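Long-range contact in LacI family sugar-binding transcriptional regulator (PDB 4RK0), which binds ribose and probably regulates transcription by binding DNA in response to a sugar, as LacI-family repressors do: residues A[65-76]-A[88-99]. Numbering follows the deposited sequence.
With RIB (alpha-D-ribofuranose), chain E.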
loop_
_atom_site.group_PDB
_atom_site.type_symbol
_atom_site.label_atom_id
_atom_site.label_comp_id
_atom_site.label_asym_id
_atom_site.label_seq_id
_atom_site.Cartn_x
_atom_site.Cartn_y
_atom_site.Cartn_z
ATOM N N ASP A 65 18.283 18.262 3.044
ATOM C CA ASP A 65 19.608 17.703 2.982
ATOM C C ASP A 65 19.790 16.796 1.781
ATOM O O ASP A 65 20.905 16.617 1.296
ATOM C CB ASP A 65 19.919 16.984 4.292
ATOM C CG ASP A 65 19.882 17.925 5.471
ATOM O OD1 ASP A 65 20.480 19.017 5.376
ATOM O OD2 ASP A 65 19.231 17.598 6.479
ATOM N N GLY A 66 18.702 16.241 1.247
ATOM C CA GLY A 66 18.850 15.403 0.061
ATOM C C GLY A 66 17.513 14.890 -0.461
ATOM O O GLY A 66 16.523 14.934 0.258
ATOM N N PHE A 67 17.513 14.479 -1.720
ATOM C CA PHE A 67 16.296 14.026 -2.424
ATOM C C PHE A 67 16.466 12.648 -3.039
ATOM O O PHE A 67 17.452 12.370 -3.706
ATOM C CB PHE A 67 15.908 14.977 -3.592
ATOM C CG PHE A 67 15.157 16.205 -3.166
ATOM C CD1 PHE A 67 13.817 16.126 -2.834
ATOM C CD2 PHE A 67 15.782 17.453 -3.121
ATOM C CE1 PHE A 67 13.111 17.265 -2.445
ATOM C CE2 PHE A 67 15.083 18.589 -2.728
ATOM C CZ PHE A 67 13.749 18.494 -2.387
ATOM N N VAL A 68 15.464 11.791 -2.839
ATOM C CA VAL A 68 15.346 10.556 -3.618
ATOM C C VAL A 68 14.243 10.807 -4.667
ATOM O O VAL A 68 13.134 11.151 -4.277
ATOM C CB VAL A 68 14.873 9.379 -2.717
ATOM C CG1 VAL A 68 14.751 8.107 -3.532
ATOM C CG2 VAL A 68 15.833 9.183 -1.544
ATOM N N ILE A 69 14.556 10.585 -5.934
ATOM C CA ILE A 69 13.672 10.927 -7.063
ATOM C C ILE A 69 13.375 9.675 -7.877
ATOM O O ILE A 69 14.206 9.146 -8.582
ATOM C CB ILE A 69 14.223 12.089 -7.957
ATOM C CG1 ILE A 69 14.482 13.331 -7.092
ATOM C CG2 ILE A 69 13.204 12.392 -9.062
ATOM C CD1 ILE A 69 15.333 14.415 -7.720
ATOM N N ALA A 70 12.144 9.191 -7.725
ATOM C CA ALA A 70 11.706 8.004 -8.396
ATOM C C ALA A 70 10.642 8.315 -9.470
ATOM O O ALA A 70 10.148 7.389 -10.097
ATOM C CB ALA A 70 11.115 7.012 -7.383
ATOM N N SER A 71 10.277 9.590 -9.641
ATOM C CA SER A 71 9.199 10.013 -10.561
ATOM C C SER A 71 9.804 10.783 -11.726
ATOM O O SER A 71 10.662 11.628 -11.510
ATOM C CB SER A 71 8.190 10.904 -9.793
ATOM O OG SER A 71 7.340 11.644 -10.659
ATOM N N SER A 72 9.356 10.489 -12.949
ATOM C CA SER A 72 9.794 11.202 -14.170
ATOM C C SER A 72 9.196 12.607 -14.320
ATOM O O SER A 72 9.559 13.314 -15.246
ATOM C CB SER A 72 9.419 10.390 -15.419
ATOM O OG SER A 72 8.021 10.149 -15.403
ATOM N N GLU A 73 8.291 12.987 -13.421
ATOM C CA GLU A 73 7.702 14.327 -13.333
ATOM C C GLU A 73 8.690 15.392 -12.857
ATOM O O GLU A 73 8.455 16.568 -13.062
ATOM C CB GLU A 73 6.429 14.320 -12.463
ATOM C CG GLU A 73 5.297 13.515 -13.119
ATOM C CD GLU A 73 3.980 13.566 -12.357
ATOM O OE1 GLU A 73 3.868 14.317 -11.352
ATOM O OE2 GLU A 73 3.036 12.874 -12.791
ATOM N N ILE A 74 9.821 14.992 -12.272
ATOM C CA ILE A 74 10.907 15.948 -12.025
ATOM C C ILE A 74 11.855 15.932 -13.223
ATOM O O ILE A 74 12.411 14.889 -13.578
ATOM C CB ILE A 74 11.651 15.630 -10.727
ATOM C CG1 ILE A 74 10.672 15.575 -9.546
ATOM C CG2 ILE A 74 12.735 16.665 -10.476
ATOM C CD1 ILE A 74 10.101 16.915 -9.103
ATOM N N SER A 75 12.011 17.084 -13.899
ATOM C CA SER A 75 12.758 17.105 -15.136
ATOM C C SER A 75 14.233 17.301 -14.835
ATOM O O SER A 75 14.590 17.867 -13.807
ATOM C CB SER A 75 12.277 18.254 -16.050
ATOM O OG SER A 75 12.647 19.506 -15.486
ATOM N N ASN A 76 15.059 16.822 -15.751
ATOM C CA ASN A 76 16.497 17.073 -15.745
ATOM C C ASN A 76 16.812 18.561 -15.720
ATOM O O ASN A 76 17.721 18.971 -15.011
ATOM C CB ASN A 76 17.176 16.385 -16.936
ATOM C CG ASN A 76 17.165 14.867 -16.819
ATOM O OD1 ASN A 76 17.025 14.327 -15.722
ATOM N ND2 ASN A 76 17.308 14.172 -17.946
ATOM N N ILE A 88 22.636 20.365 -3.781
ATOM C CA ILE A 88 21.818 19.511 -2.919
ATOM C C ILE A 88 21.890 18.141 -3.545
ATOM O O ILE A 88 21.550 17.964 -4.701
ATOM C CB ILE A 88 20.369 19.971 -2.723
ATOM C CG1 ILE A 88 20.349 21.345 -2.059
ATOM C CG2 ILE A 88 19.639 18.983 -1.820
ATOM C CD1 ILE A 88 18.975 21.827 -1.646
ATOM N N PRO A 89 22.412 17.178 -2.791
ATOM C CA PRO A 89 22.602 15.857 -3.353
ATOM C C PRO A 89 21.256 15.146 -3.582
ATOM O O PRO A 89 20.277 15.431 -2.890
ATOM C CB PRO A 89 23.420 15.145 -2.278
ATOM C CG PRO A 89 23.013 15.805 -1.014
ATOM C CD PRO A 89 22.791 17.237 -1.372
ATOM N N PHE A 90 21.242 14.304 -4.587
ATOM C CA PHE A 90 20.080 13.498 -4.929
ATOM C C PHE A 90 20.462 12.168 -5.576
ATOM O O PHE A 90 21.606 11.915 -5.933
ATOM C CB PHE A 90 19.165 14.283 -5.869
ATOM C CG PHE A 90 19.750 14.497 -7.248
ATOM C CD1 PHE A 90 20.570 15.576 -7.517
ATOM C CD2 PHE A 90 19.500 13.601 -8.256
ATOM C CE1 PHE A 90 21.122 15.747 -8.782
ATOM C CE2 PHE A 90 20.037 13.764 -9.516
ATOM C CZ PHE A 90 20.863 14.845 -9.786
ATOM N N ILE A 91 19.467 11.297 -5.708
ATOM C CA ILE A 91 19.645 10.004 -6.305
ATOM C C ILE A 91 18.328 9.659 -7.027
ATOM O O ILE A 91 17.272 10.047 -6.568
ATOM C CB ILE A 91 20.029 8.940 -5.237
ATOM C CG1 ILE A 91 20.346 7.598 -5.886
ATOM C CG2 ILE A 91 18.957 8.822 -4.153
ATOM C CD1 ILE A 91 21.228 6.732 -4.989
ATOM N N VAL A 92 18.461 9.029 -8.180
ATOM C CA VAL A 92 17.331 8.656 -9.034
ATOM C C VAL A 92 17.189 7.130 -9.160
ATOM O O VAL A 92 18.130 6.350 -8.999
ATOM C CB VAL A 92 17.407 9.291 -10.453
ATOM C CG1 VAL A 92 17.660 10.791 -10.367
ATOM C CG2 VAL A 92 18.405 8.599 -11.372
ATOM N N LEU A 93 15.977 6.706 -9.444
ATOM C CA LEU A 93 15.689 5.330 -9.593
ATOM C C LEU A 93 14.322 5.200 -10.231
ATOM O O LEU A 93 13.567 6.178 -10.388
ATOM C CB LEU A 93 15.670 4.619 -8.231
ATOM C CG LEU A 93 14.555 4.988 -7.270
ATOM C CD1 LEU A 93 14.385 3.867 -6.219
ATOM C CD2 LEU A 93 14.738 6.340 -6.630
ATOM N N ASP A 94 14.055 3.966 -10.597
ATOM C CA ASP A 94 12.747 3.513 -11.037
ATOM C C ASP A 94 12.288 4.288 -12.285
ATOM O O ASP A 94 12.975 4.217 -13.318
ATOM C CB ASP A 94 11.736 3.601 -9.906
ATOM C CG ASP A 94 10.583 2.599 -10.116
ATOM O OD1 ASP A 94 10.865 1.386 -10.258
ATOM O OD2 ASP A 94 9.433 3.022 -10.233
ATOM N N GLN A 95 11.149 4.975 -12.213
ATOM C CA GLN A 95 10.596 5.701 -13.386
ATOM C C GLN A 95 11.377 6.945 -13.736
ATOM O O GLN A 95 11.169 7.471 -14.811
ATOM C CB GLN A 95 9.147 6.123 -13.175
ATOM C CG GLN A 95 8.286 4.907 -12.845
ATOM C CD GLN A 95 6.795 5.201 -12.839
ATOM O OE1 GLN A 95 6.357 6.293 -13.168
ATOM N NE2 GLN A 95 6.018 4.212 -12.468
ATOM N N LYS A 96 12.224 7.434 -12.835
ATOM C CA LYS A 96 13.134 8.552 -13.178
ATOM C C LYS A 96 14.389 8.053 -13.859
ATOM O O LYS A 96 15.215 7.376 -13.244
ATOM C CB LYS A 96 13.545 9.346 -11.941
ATOM C CG LYS A 96 14.559 10.469 -12.188
ATOM C CD LYS A 96 13.991 11.547 -13.138
ATOM C CE LYS A 96 15.086 12.447 -13.724
ATOM N NZ LYS A 96 14.623 13.226 -14.912
ATOM N N LYS A 97 14.532 8.406 -15.132
ATOM C CA LYS A 97 15.655 8.026 -15.940
ATOM C C LYS A 97 16.932 8.810 -15.548
ATOM O O LYS A 97 16.876 10.005 -15.306
ATOM C CB LYS A 97 15.303 8.248 -17.417
ATOM C CG LYS A 97 16.454 8.191 -18.403
ATOM C CD LYS A 97 17.108 6.826 -18.463
ATOM C CE LYS A 97 18.062 6.765 -19.646
ATOM N NZ LYS A 97 19.373 6.190 -19.250
ATOM N N ALA A 98 18.055 8.101 -15.441
ATOM C CA ALA A 98 19.326 8.709 -15.084
ATOM C C ALA A 98 19.982 9.279 -16.335
ATOM O O ALA A 98 20.063 8.611 -17.366
ATOM C CB ALA A 98 20.247 7.679 -14.445
ATOM N N GLU A 99 20.478 10.502 -16.222
ATOM C CA GLU A 99 21.318 11.074 -17.278
ATOM C C GLU A 99 22.742 10.474 -17.237
ATOM O O GLU A 99 23.359 10.238 -18.282
ATOM C CB GLU A 99 21.331 12.614 -17.230
ATOM C CG GLU A 99 21.237 13.248 -15.845
ATOM C CD GLU A 99 20.856 14.711 -15.904
ATOM O OE1 GLU A 99 20.101 15.160 -15.016
ATOM O OE2 GLU A 99 21.298 15.412 -16.836
HETATM O O5 RIB E . 4.582 -1.802 -9.967
HETATM C C5 RIB E . 4.875 -0.416 -10.059
HETATM C C4 RIB E . 5.789 -0.294 -11.200
HETATM O O4 RIB E . 6.108 1.075 -11.560
HETATM C C3 RIB E . 6.923 -1.101 -10.601
HETATM O O3 RIB E . 7.035 -2.203 -11.504
HETATM C C2 RIB E . 8.033 -0.047 -10.554
HETATM O O2 RIB E . 9.242 -0.536 -11.078
HETATM C C1 RIB E . 7.487 1.239 -11.200
HETATM O O1 RIB E . 8.348 1.745 -12.205
HETATM O O HOH W 1 6.930 8.866 -13.231
#
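Backbone hydrogen bonds lace strand 66-69 to strand 90-93: F67 N gives to P89 O, I91 N to F67 O, I69 N to I91 O (2.8 Å) and L93 N to I69 O. F67 and I69 thus use both backbone polar groups across the seam, while V68 turns its own to strand 9-14. Proline suits position 89: its nitrogen carries no hydrogen and needs no acceptor, and its rigid ring fits just before the strand, with CG against D65 O.

Apolar packing follows the parallel pairing. On one face the CB atoms of F67 and F90 meet at 4.0 Å, and F90 swings its ring away toward helix 76-86. On the other, V68 and I91 lie side by side, and V68 CG1 touches L93 CD2 at 3.6 Å; V68 also packs on helix 233-249 and L93 on helix 20-35. Beta-branched V68, I69, I91 and V92 suit the extended backbone of these buried strands.

Helix 76-86 links the strands in a beta-alpha-beta unit of the periplasmic-binding-protein-like fold, whose ligand site lies beyond the strands' C-terminal ends. There the type II' turn from L93 to K96 presents D94 and Q95 to ribose. D94 OD1 accepts from ribose O2 at 2.6 Å; Q95 NE2 donates to ribose O4 at 3.3 Å. A water bridges Q95 OE1 to S72 N, tying the other end of that amide to the neighbouring loop.

K96 carries the main polar contact between the loops. Its chain leaves CB opposite its own N (chi1 176°) and bends at chi2 (62°), running alongside I69. K96 NZ donates to I74 O at 3.1 Å and to N76 OD1 at 2.8 Å, the latter from above the amide plane. E99, poorly ordered, pairs with R84 of the linking helix.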